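Local coordinates for glycosyl hydrolases family 31 family protein (Aspergillus niger, PDB 6DRU) that hydrolyses xyloglucan oligosaccharides, liberating alpha-xylose from their non-reducing terminal glucose, at residues Q254-L257 with R258-N261; E266-A269 with Q270-D274; N383-K387 with G388-F392; Y563-A567 with Y568-N572. All coordinates share one frame; numbering follows the deposited sequence.

Interaction 1 of 4, residues Q254-L257 with R258-N261; sequences QSKL and RYEN. With NAG (2-acetamido-2-deoxy-beta-D-glucopyranose), chain C; BMA (beta-D-mannopyranose), chain D; MAN (alpha-D-mannopyranose), chain B.
The ring of Tyr259 carries the aliphatic chain of Lys256 over one face and meets the amide of Gln254 at its hydroxyl edge. Lys256 CG makes a CH-pi contact, 3.8 Å from the centroid of the Tyr259 ring and shifted a little toward the rim on the phenol side. From there the lysine runs on extended across the ring, crossing the tyrosine at about a right angle, and CE comes near CE1 beyond the rim. With chi1 at 77°, Lys256 CG sits between its own N and carbonyl carbon, which starts the chain off over the ring. At the edge, Gln254 NE2 donates to Tyr259 OH at 3.1 Å, the amide turned 62° from the ring plane. That hydroxyl has a second partner in Glu573, and Gln254 OE1 is taken up by Tyr252 OH. Two waters stitch the turn together. One donates to Lys256 O and accepts from Tyr259 N at 2.8 Å. The other accepts from Lys256 NZ, also at 2.8 Å, and donates to Arg258 O. The lysine ammonium also bonds Thr569 and Cys570. Between Leu257 and Arg258 the peptide is cis, a sharp kink beside the xylose that Leu257 touches. Further on, Asn261 is glycosylated, its ND2 bonded to C1 of an N-acetylglucosamine, while its OD1 caps helix 262-274 at Glu264 N. The whole turn thus links strand 252-254, paired with strand 281-284 through Gln254, to helix 262-274, whose Val265 and Leu268 pack on the Tyr259 ring.

Interaction 2 of 4, residues E266-A269 with Q270-D274; sequences ELLA and QNFHD
Phe272 leans back along its helix toward Leu268, and its atoms meet that residue in turn. CB lies near the carbonyl oxygens of Ala269 and Leu268; CG is about as far from Leu268 O, and CD2 brings the ring edge to within 3.2 Å of that same oxygen. One atom further out, Phe272 CE2 touches Leu268 CD1 at 3.6 Å, with Leu268 CG also at the ring edge and in its plane. The two side chains run side by side, pointing the same way, and the outer ring continues to an edge-to-face pair with Trp575. Beneath them the backbone bond from Phe272 N to Leu268 O measures 3.1 Å. One residue earlier, Leu267 O takes two bonds from Asn271: the backbone N at 2.9 Å and ND2 at 3.2 Å, arriving from opposite faces of the carbonyl plane. Near the C-terminal end, Asp274 OD1 likewise accepts twice, from Gln270 NE2 (3.1 Å) and His273 ND1 (3.2 Å), both on one face of the carboxylate. The i to i+4 pairs, Leu268 with Phe272, Leu267 with Asn271 and Gln270 with Asp274, have regular alpha-helix spacing, here in helix 262-274, the crossover of a beta-alpha-beta unit in the TIM barrel, with Phe272 turned onto strand 252-254.

Interaction 3 of 4, residues N383-K387 with G388-F392; sequences NYYDK and GIKNF
Tyr384 O is gripped twice where helix 370-385 ends: Lys387 N reaches it at 2.8 Å and Ile389 N at 3.0 Å, from opposite faces of the carbonyl plane. The second donor stands above that plane, so it does not lie on a lone pair. Between the two donors sits Gly388 with phi 97°, a left-handed conformation that turns the chain back on the helix. The aromatic side chains then close over the turn. Phe392 points an edge at the face of Tyr384 in an offset edge-to-face pair, centroids 6.0 Å apart and planes at 83°, and Phe392 CE1 also touches Tyr384 CB. On the ring of Tyr384, CD1 meets Ile389 CD1 at 3.9 Å. Tyr385, its CG anti to N (chi1 -165°), carries its ring to Lys390 instead: Lys390 CG lies over one face, 4.2 Å from the ring centroid, and the edge of Tyr385 meets Phe392 with CD2 to CE2 at 4.1 Å. His465 adds an edge-to-face partner to Tyr385, and Phe451 of helix 439-455 touches both Tyr385 and Phe392. The arrangement is a tight helix-to-strand turn of the TIM barrel, entering strand 391-394, just beyond which stands the active-site Asp395.

Interaction 4 of 4, residues Y563-A567 with Y568-N572; sequences YFQDA and YTCAN. With MAN (alpha-D-mannopyranose), chain E; BMA (beta-D-mannopyranose), chain F; NAG (2-acetamido-2-deoxy-beta-D-glucopyranose), chain G; MAN (alpha-D-mannopyranose), chain H.
Gln565 stretches right across the bend toward Tyr568, Thr569 and Cys570: its CG lies anti to N (chi1 -156°) and chi2, at 176°, keeps the chain straight. The amide therefore arrives between its own limb of the loop and the returning one. NE2 donates to Ala567 O at 3.0 Å, from above the carbonyl plane, and passes just as near Tyr568 O, though there the angle is too poor for a bond. Alongside, Gln565 CG and CD pack against the carbonyl of Thr569, and OE1 comes 3.9 Å from Cys570 SG. That sulfur is bonded to Cys562, so a disulfide ties off residues 562 to 570 within the long connection between strand 554-555 and helix 582-594 of the TIM-barrel domain. Two waters bridge the two limbs. One donates to Phe564 O and accepts from Ala571 N (2.9 Å); another accepts from Asp566 N (3.0 Å) and donates to Thr569 O (3.1 Å). On the outward side the backbone of Gln565 is dressed with sugar. Its N gives a hydrogen bond to O4 of one alpha-mannose at 2.9 Å, and its O receives one from O2 of a beta-mannose at 3.0 Å; both sugars belong to glycans attached to the protein. Phe564 meets O3 of the first mannose with its ring edge, its face lying over Tyr563 CB. Tyr568, with CG anti to N, swings its ring outward, and CE2 at the edge comes 3.2 Å from O6 of a further alpha-mannose.

Interactions 1, 2 and 4 form one cluster in the TIM-barrel domain, and interaction 1 is its hub. Its centre lies about 14 Å from that of interaction 2, where Tyr259 CZ packs 3.4 Å from Leu268 CD2, and about 11 Å from that of interaction 4, where Lys256 NZ probably bonds Cys570 O at 3.0 Å and Arg258 N bonds Thr569 OG1. Interaction 3 stands apart, about 17 Å from interaction 1 between centres, touching none of the others. Leu257 of interaction 1 has its side chain about 3 Å from the bound xylose and about 7 Å from that of the proton donor Asp487. Phe392 of interaction 3 is about 10 Å from Asp395, side chain to side chain.

Interaction 1 of 4, residues Q254-L257 with R258-N261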
# COMPACT_ATOMS: atom_id res chain seq x y z
N GLN A 254 -9.29 -41.56 25.47
CA GLN A 254 -10.70 -41.58 25.09
C GLN A 254 -11.19 -40.15 24.88
O GLN A 254 -10.96 -39.28 25.73
CB GLN A 254 -11.54 -42.27 26.17
CG GLN A 254 -13.02 -42.33 25.86
CD GLN A 254 -13.32 -43.18 24.64
OE1 GLN A 254 -12.73 -44.24 24.45
NE2 GLN A 254 -14.25 -42.72 23.81
N SER A 255 -11.87 -39.92 23.76
CA SER A 255 -12.40 -38.60 23.46
C SER A 255 -13.51 -38.74 22.43
O SER A 255 -13.62 -39.76 21.74
CB SER A 255 -11.31 -37.66 22.93
OG SER A 255 -11.86 -36.41 22.55
N LYS A 256 -14.34 -37.71 22.35
CA LYS A 256 -15.38 -37.62 21.33
C LYS A 256 -15.96 -36.21 21.37
O LYS A 256 -15.61 -35.40 22.24
CB LYS A 256 -16.49 -38.65 21.54
CG LYS A 256 -17.47 -38.30 22.65
CD LYS A 256 -18.74 -39.13 22.53
CE LYS A 256 -19.84 -38.58 23.43
NZ LYS A 256 -21.15 -39.23 23.14
N LEU A 257 -16.85 -35.93 20.43
CA LEU A 257 -17.61 -34.69 20.40
C LEU A 257 -19.07 -35.05 20.68
O LEU A 257 -19.78 -35.50 19.79
CB LEU A 257 -17.45 -33.97 19.06
CG LEU A 257 -17.87 -32.51 18.90
CD1 LEU A 257 -17.44 -31.99 17.54
CD2 LEU A 257 -19.37 -32.28 19.08
N ARG A 258 -19.51 -34.85 21.92
CA ARG A 258 -18.70 -34.38 23.04
C ARG A 258 -19.34 -34.85 24.35
O ARG A 258 -20.54 -35.11 24.39
CB ARG A 258 -18.56 -32.85 23.04
CG ARG A 258 -19.88 -32.10 23.13
CD ARG A 258 -19.66 -30.60 22.97
NE ARG A 258 -20.90 -29.84 23.10
CZ ARG A 258 -21.34 -29.32 24.23
NH1 ARG A 258 -20.65 -29.47 25.36
NH2 ARG A 258 -22.48 -28.64 24.25
N TYR A 259 -18.55 -34.95 25.41
CA TYR A 259 -19.11 -35.23 26.73
C TYR A 259 -19.62 -33.92 27.32
O TYR A 259 -18.84 -32.99 27.57
CB TYR A 259 -18.06 -35.89 27.63
CG TYR A 259 -17.51 -37.16 27.02
CD1 TYR A 259 -18.32 -38.27 26.82
CD2 TYR A 259 -16.18 -37.25 26.63
CE1 TYR A 259 -17.83 -39.43 26.26
CE2 TYR A 259 -15.68 -38.41 26.06
CZ TYR A 259 -16.51 -39.49 25.88
OH TYR A 259 -16.01 -40.65 25.32
N GLU A 260 -20.93 -33.85 27.56
CA GLU A 260 -21.62 -32.58 27.67
C GLU A 260 -21.74 -32.06 29.10
O GLU A 260 -21.70 -30.85 29.31
CB GLU A 260 -23.00 -32.70 27.03
CG GLU A 260 -23.69 -31.38 26.75
CD GLU A 260 -24.71 -31.02 27.81
OE1 GLU A 260 -24.77 -31.74 28.83
OE2 GLU A 260 -25.44 -30.03 27.62
N ASN A 261 -21.90 -32.94 30.09
CA ASN A 261 -22.03 -32.51 31.48
C ASN A 261 -21.16 -33.38 32.37
O ASN A 261 -20.54 -34.35 31.92
CB ASN A 261 -23.50 -32.52 31.94
CG ASN A 261 -24.07 -33.92 32.07
OD1 ASN A 261 -23.68 -34.69 32.95
ND2 ASN A 261 -25.03 -34.25 31.21
C1 NAG C . -25.95 -35.32 31.62
C2 NAG C . -27.39 -35.04 31.24
C3 NAG C . -28.26 -36.23 31.38
C4 NAG C . -27.65 -37.42 30.68
C5 NAG C . -26.24 -37.63 31.18
C6 NAG C . -25.59 -38.78 30.45
C7 NAG C . -28.03 -32.69 31.45
C8 NAG C . -27.64 -32.49 30.01
N2 NAG C . -27.89 -33.97 32.03
O3 NAG C . -29.54 -35.94 30.87
O4 NAG C . -28.43 -38.56 30.93
O5 NAG C . -25.49 -36.46 30.95
O6 NAG C . -25.67 -38.55 29.06
O7 NAG C . -28.45 -31.75 32.10
C1 BMA D . -28.65 -27.91 27.51
C2 BMA D . -28.73 -29.43 27.65
C3 BMA D . -30.08 -29.80 28.29
C4 BMA D . -30.32 -29.01 29.59
C5 BMA D . -30.14 -27.51 29.33
C6 BMA D . -30.26 -26.67 30.59
O2 BMA D . -27.71 -29.86 28.54
O3 BMA D . -30.19 -31.19 28.53
O4 BMA D . -31.64 -29.25 30.05
O5 BMA D . -28.83 -27.29 28.77
O6 BMA D . -29.70 -27.41 31.68
C1 MAN B . -29.08 -30.38 35.75
C2 MAN B . -29.04 -30.61 37.24
C3 MAN B . -27.65 -30.33 37.76
C4 MAN B . -26.59 -31.01 36.91
C5 MAN B . -26.89 -30.90 35.43
C6 MAN B . -25.94 -31.78 34.65
O2 MAN B . -29.40 -31.94 37.53
O3 MAN B . -27.55 -30.80 39.08
O4 MAN B . -25.35 -30.41 37.17
O5 MAN B . -28.20 -31.30 35.15
O6 MAN B . -24.98 -32.37 35.51
O HOH W 1 -15.75 -34.65 25.03
O HOH W 2 -22.60 -37.23 24.47

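Interaction 2 of 4, residues E266-A269 with Q270-D274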
# COMPACT_ATOMS: atom_id res chain seq x y z
N GLU A 266 -18.61 -38.75 34.59
CA GLU A 266 -18.46 -39.66 35.71
C GLU A 266 -18.99 -41.06 35.39
O GLU A 266 -18.42 -42.06 35.84
CB GLU A 266 -19.15 -39.10 36.95
CG GLU A 266 -18.41 -37.93 37.58
CD GLU A 266 -19.19 -37.29 38.72
OE1 GLU A 266 -20.43 -37.36 38.71
OE2 GLU A 266 -18.54 -36.72 39.63
N LEU A 267 -20.06 -41.15 34.60
CA LEU A 267 -20.55 -42.47 34.19
C LEU A 267 -19.62 -43.12 33.19
O LEU A 267 -19.55 -44.35 33.12
CB LEU A 267 -21.96 -42.36 33.61
CG LEU A 267 -23.05 -41.81 34.53
CD1 LEU A 267 -24.39 -41.74 33.80
CD2 LEU A 267 -23.17 -42.64 35.80
N LEU A 268 -18.89 -42.32 32.40
CA LEU A 268 -17.91 -42.88 31.48
C LEU A 268 -16.78 -43.57 32.23
O LEU A 268 -16.36 -44.67 31.88
CB LEU A 268 -17.37 -41.78 30.57
CG LEU A 268 -16.31 -42.14 29.54
CD1 LEU A 268 -16.85 -43.13 28.53
CD2 LEU A 268 -15.84 -40.88 28.86
N ALA A 269 -16.26 -42.92 33.28
CA ALA A 269 -15.23 -43.54 34.10
C ALA A 269 -15.77 -44.77 34.83
O ALA A 269 -15.05 -45.75 35.01
CB ALA A 269 -14.67 -42.53 35.10
N GLN A 270 -17.04 -44.72 35.25
CA GLN A 270 -17.65 -45.89 35.87
C GLN A 270 -17.74 -47.06 34.90
O GLN A 270 -17.61 -48.22 35.30
CB GLN A 270 -19.03 -45.53 36.41
CG GLN A 270 -19.59 -46.53 37.41
CD GLN A 270 -18.88 -46.47 38.75
OE1 GLN A 270 -18.99 -45.48 39.48
NE2 GLN A 270 -18.15 -47.53 39.09
N ASN A 271 -17.97 -46.77 33.61
CA ASN A 271 -18.07 -47.84 32.62
C ASN A 271 -16.72 -48.51 32.40
O ASN A 271 -16.64 -49.75 32.35
CB ASN A 271 -18.63 -47.29 31.31
CG ASN A 271 -20.08 -47.65 31.11
OD1 ASN A 271 -20.40 -48.66 30.48
ND2 ASN A 271 -20.98 -46.83 31.63
N PHE A 272 -15.66 -47.72 32.23
CA PHE A 272 -14.33 -48.30 32.09
C PHE A 272 -13.95 -49.12 33.32
O PHE A 272 -13.33 -50.18 33.20
CB PHE A 272 -13.30 -47.20 31.85
CG PHE A 272 -13.23 -46.72 30.43
CD1 PHE A 272 -12.49 -47.42 29.49
CD2 PHE A 272 -13.91 -45.58 30.03
CE1 PHE A 272 -12.43 -46.98 28.18
CE2 PHE A 272 -13.86 -45.15 28.73
CZ PHE A 272 -13.12 -45.85 27.80
N HIS A 273 -14.34 -48.65 34.50
CA HIS A 273 -14.00 -49.36 35.73
C HIS A 273 -14.78 -50.66 35.86
O HIS A 273 -14.20 -51.71 36.15
CB HIS A 273 -14.27 -48.46 36.94
CG HIS A 273 -14.12 -49.15 38.26
ND1 HIS A 273 -15.21 -49.54 39.02
CD2 HIS A 273 -13.02 -49.54 38.95
CE1 HIS A 273 -14.78 -50.13 40.12
NE2 HIS A 273 -13.46 -50.14 40.10
N ASP A 274 -16.09 -50.61 35.63
CA ASP A 274 -16.91 -51.81 35.79
C ASP A 274 -16.54 -52.87 34.76
O ASP A 274 -16.54 -54.07 35.06
CB ASP A 274 -18.39 -51.45 35.68
CG ASP A 274 -18.87 -50.56 36.82
OD1 ASP A 274 -18.08 -50.33 37.76
OD2 ASP A 274 -20.03 -50.11 36.78

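Interaction 3 of 4, residues N383-K387 with G388-F392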
# COMPACT_ATOMS: atom_id res chain seq x y z
N ASN A 383 -9.36 -22.51 37.02
CA ASN A 383 -10.57 -23.27 36.75
C ASN A 383 -10.33 -24.70 36.30
O ASN A 383 -11.27 -25.49 36.26
CB ASN A 383 -11.42 -22.55 35.70
CG ASN A 383 -11.75 -21.13 36.11
OD1 ASN A 383 -11.47 -20.18 35.38
ND2 ASN A 383 -12.35 -20.98 37.28
N TYR A 384 -9.09 -25.06 35.95
CA TYR A 384 -8.82 -26.41 35.47
C TYR A 384 -7.66 -27.05 36.23
O TYR A 384 -7.85 -28.07 36.90
CB TYR A 384 -8.51 -26.39 33.97
CG TYR A 384 -9.67 -25.98 33.09
CD1 TYR A 384 -10.61 -26.91 32.68
CD2 TYR A 384 -9.81 -24.67 32.66
CE1 TYR A 384 -11.67 -26.54 31.87
CE2 TYR A 384 -10.86 -24.29 31.85
CZ TYR A 384 -11.79 -25.23 31.46
OH TYR A 384 -12.84 -24.86 30.65
N TYR A 385 -6.47 -26.46 36.12
CA TYR A 385 -5.26 -27.10 36.65
C TYR A 385 -5.37 -27.34 38.15
O TYR A 385 -5.04 -28.42 38.65
CB TYR A 385 -4.04 -26.25 36.33
CG TYR A 385 -2.72 -26.97 36.51
CD1 TYR A 385 -2.07 -26.99 37.74
CD2 TYR A 385 -2.11 -27.62 35.44
CE1 TYR A 385 -0.86 -27.64 37.90
CE2 TYR A 385 -0.90 -28.27 35.59
CZ TYR A 385 -0.28 -28.28 36.82
OH TYR A 385 0.92 -28.94 36.98
N ASP A 386 -5.84 -26.33 38.90
CA ASP A 386 -6.03 -26.47 40.34
C ASP A 386 -7.28 -27.25 40.70
O ASP A 386 -7.66 -27.29 41.87
CB ASP A 386 -6.07 -25.09 41.00
CG ASP A 386 -4.72 -24.41 41.04
OD1 ASP A 386 -3.73 -25.04 40.59
OD2 ASP A 386 -4.65 -23.26 41.51
N LYS A 387 -7.93 -27.88 39.72
CA LYS A 387 -9.16 -28.63 39.96
C LYS A 387 -9.11 -30.02 39.33
O LYS A 387 -10.16 -30.63 39.11
CB LYS A 387 -10.37 -27.85 39.47
CG LYS A 387 -10.61 -26.54 40.22
CD LYS A 387 -11.89 -25.86 39.76
CE LYS A 387 -12.18 -24.59 40.52
NZ LYS A 387 -13.43 -23.95 40.01
N GLY A 388 -7.91 -30.52 39.02
CA GLY A 388 -7.72 -31.88 38.56
C GLY A 388 -7.62 -32.05 37.06
O GLY A 388 -7.27 -33.15 36.60
N ILE A 389 -7.91 -31.02 36.28
CA ILE A 389 -7.78 -31.07 34.83
C ILE A 389 -6.48 -30.35 34.49
O ILE A 389 -6.45 -29.12 34.35
CB ILE A 389 -8.99 -30.44 34.13
CG1 ILE A 389 -10.27 -31.15 34.57
CG2 ILE A 389 -8.83 -30.53 32.62
CD1 ILE A 389 -11.53 -30.38 34.27
N LYS A 390 -5.40 -31.11 34.33
CA LYS A 390 -4.07 -30.54 34.17
C LYS A 390 -3.49 -30.75 32.78
O LYS A 390 -2.30 -30.48 32.57
CB LYS A 390 -3.13 -31.13 35.23
CG LYS A 390 -3.73 -31.14 36.63
CD LYS A 390 -2.75 -31.66 37.66
CE LYS A 390 -3.00 -31.02 39.02
NZ LYS A 390 -1.78 -31.04 39.87
N ASN A 391 -4.29 -31.21 31.83
CA ASN A 391 -3.90 -31.30 30.43
C ASN A 391 -4.89 -30.49 29.61
O ASN A 391 -6.08 -30.46 29.93
CB ASN A 391 -3.85 -32.75 29.97
CG ASN A 391 -2.94 -33.61 30.82
OD1 ASN A 391 -1.73 -33.68 30.59
ND2 ASN A 391 -3.51 -34.26 31.83
N PHE A 392 -4.40 -29.83 28.56
CA PHE A 392 -5.20 -28.83 27.88
C PHE A 392 -5.23 -29.07 26.38
O PHE A 392 -4.22 -29.41 25.77
CB PHE A 392 -4.68 -27.43 28.18
CG PHE A 392 -4.84 -27.03 29.61
CD1 PHE A 392 -6.07 -26.62 30.09
CD2 PHE A 392 -3.78 -27.11 30.50
CE1 PHE A 392 -6.23 -26.26 31.42
CE2 PHE A 392 -3.93 -26.76 31.83
CZ PHE A 392 -5.16 -26.34 32.29

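Interaction 4 of 4, residues Y563-A567 with Y568-N572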
# COMPACT_ATOMS: atom_id res chain seq x y z
N TYR A 563 -28.01 -44.62 14.86
CA TYR A 563 -29.44 -44.88 14.84
C TYR A 563 -30.08 -44.87 16.22
O TYR A 563 -31.28 -44.63 16.33
CB TYR A 563 -29.72 -46.24 14.18
CG TYR A 563 -29.41 -46.30 12.70
CD1 TYR A 563 -29.57 -45.19 11.88
CD2 TYR A 563 -28.96 -47.49 12.12
CE1 TYR A 563 -29.29 -45.26 10.52
CE2 TYR A 563 -28.68 -47.56 10.77
CZ TYR A 563 -28.84 -46.45 9.97
OH TYR A 563 -28.56 -46.53 8.63
N PHE A 564 -29.30 -45.13 17.27
CA PHE A 564 -29.79 -45.15 18.64
C PHE A 564 -28.87 -44.31 19.51
O PHE A 564 -27.65 -44.52 19.51
CB PHE A 564 -29.88 -46.58 19.18
CG PHE A 564 -30.45 -47.56 18.19
CD1 PHE A 564 -31.78 -47.50 17.82
CD2 PHE A 564 -29.64 -48.53 17.62
CE1 PHE A 564 -32.30 -48.39 16.90
CE2 PHE A 564 -30.16 -49.43 16.70
CZ PHE A 564 -31.49 -49.36 16.35
N GLN A 565 -29.45 -43.37 20.25
CA GLN A 565 -28.69 -42.39 21.03
C GLN A 565 -29.18 -42.38 22.47
O GLN A 565 -30.38 -42.40 22.73
CB GLN A 565 -28.83 -41.00 20.41
CG GLN A 565 -27.70 -40.05 20.74
CD GLN A 565 -27.86 -38.72 20.02
OE1 GLN A 565 -28.23 -38.68 18.85
NE2 GLN A 565 -27.57 -37.63 20.72
N ASP A 566 -28.23 -42.33 23.41
CA ASP A 566 -28.53 -42.29 24.83
C ASP A 566 -27.70 -41.23 25.55
O ASP A 566 -27.45 -41.34 26.75
CB ASP A 566 -28.30 -43.66 25.47
CG ASP A 566 -26.89 -44.19 25.24
OD1 ASP A 566 -26.13 -43.55 24.49
OD2 ASP A 566 -26.55 -45.24 25.82
N ALA A 567 -27.29 -40.19 24.83
CA ALA A 567 -26.51 -39.11 25.42
C ALA A 567 -26.70 -37.86 24.57
O ALA A 567 -27.57 -37.81 23.69
CB ALA A 567 -25.03 -39.50 25.53
N TYR A 568 -25.90 -36.83 24.85
CA TYR A 568 -25.99 -35.58 24.09
C TYR A 568 -25.60 -35.80 22.64
O TYR A 568 -26.19 -35.19 21.73
CB TYR A 568 -25.09 -34.53 24.75
CG TYR A 568 -25.18 -33.15 24.13
CD1 TYR A 568 -24.14 -32.65 23.35
CD2 TYR A 568 -26.30 -32.35 24.32
CE1 TYR A 568 -24.21 -31.40 22.78
CE2 TYR A 568 -26.38 -31.09 23.75
CZ TYR A 568 -25.33 -30.62 22.98
OH TYR A 568 -25.40 -29.37 22.41
N THR A 569 -24.61 -36.65 22.38
CA THR A 569 -24.16 -36.99 21.04
C THR A 569 -24.04 -38.50 20.92
O THR A 569 -24.12 -39.23 21.92
CB THR A 569 -22.81 -36.33 20.70
OG1 THR A 569 -21.84 -36.68 21.70
CG2 THR A 569 -22.95 -34.82 20.65
N CYS A 570 -23.85 -38.98 19.70
CA CYS A 570 -23.63 -40.41 19.49
C CYS A 570 -22.31 -40.84 20.13
O CYS A 570 -21.38 -40.05 20.31
CB CYS A 570 -23.62 -40.74 17.99
SG CYS A 570 -25.22 -40.51 17.16
N ALA A 571 -22.24 -42.12 20.47
CA ALA A 571 -21.14 -42.64 21.28
C ALA A 571 -19.91 -42.95 20.43
O ALA A 571 -19.98 -43.06 19.20
CB ALA A 571 -21.58 -43.90 22.03
N ASN A 572 -18.77 -43.08 21.12
CA ASN A 572 -17.50 -43.42 20.48
C ASN A 572 -16.63 -44.26 21.41
O ASN A 572 -15.40 -44.16 21.38
CB ASN A 572 -16.75 -42.15 20.04
CG ASN A 572 -15.54 -42.44 19.17
OD1 ASN A 572 -15.67 -42.98 18.07
ND2 ASN A 572 -14.36 -42.07 19.65
C1 MAN E . -34.47 -42.03 22.20
C2 MAN E . -34.70 -43.26 21.36
C3 MAN E . -33.49 -43.49 20.48
C4 MAN E . -33.17 -42.23 19.71
C5 MAN E . -33.09 -41.05 20.66
C6 MAN E . -32.82 -39.79 19.88
O2 MAN E . -35.84 -43.09 20.55
O3 MAN E . -33.74 -44.54 19.58
O4 MAN E . -31.94 -42.38 19.05
O5 MAN E . -34.31 -40.91 21.36
O6 MAN E . -32.60 -38.71 20.76
C1 BMA F . -32.49 -41.21 26.67
C2 BMA F . -32.41 -41.75 25.24
C3 BMA F . -33.83 -41.88 24.68
C4 BMA F . -34.74 -42.66 25.64
C5 BMA F . -34.69 -42.04 27.04
C6 BMA F . -35.49 -42.82 28.06
O2 BMA F . -31.85 -43.05 25.23
O3 BMA F . -33.83 -42.49 23.39
O4 BMA F . -36.07 -42.64 25.16
O5 BMA F . -33.33 -42.01 27.48
O6 BMA F . -34.74 -43.97 28.45
C1 NAG G . -29.11 -39.10 29.81
C2 NAG G . -29.90 -40.33 30.20
C3 NAG G . -30.35 -41.14 29.04
C4 NAG G . -30.89 -40.29 27.92
C5 NAG G . -29.93 -39.16 27.61
C6 NAG G . -30.47 -38.28 26.51
C7 NAG G . -29.23 -41.03 32.47
C8 NAG G . -28.36 -41.87 33.38
N2 NAG G . -29.08 -41.12 31.06
O3 NAG G . -31.31 -42.08 29.49
O4 NAG G . -31.07 -41.08 26.77
O5 NAG G . -29.76 -38.40 28.78
O6 NAG G . -31.50 -37.47 27.03
O7 NAG G . -30.06 -40.27 32.94
C1 MAN H . -31.31 -31.82 27.90
C2 MAN H . -31.51 -33.14 28.60
C3 MAN H . -30.41 -34.11 28.20
C4 MAN H . -30.23 -34.13 26.70
C5 MAN H . -30.12 -32.71 26.19
C6 MAN H . -29.91 -32.70 24.69
O2 MAN H . -32.76 -33.68 28.25
O3 MAN H . -30.74 -35.40 28.66
O4 MAN H . -29.06 -34.84 26.37
O5 MAN H . -31.30 -32.02 26.50
O6 MAN H . -29.57 -31.40 24.27
O HOH W 3 -24.72 -43.53 20.49
O HOH W 4 -25.39 -41.94 22.62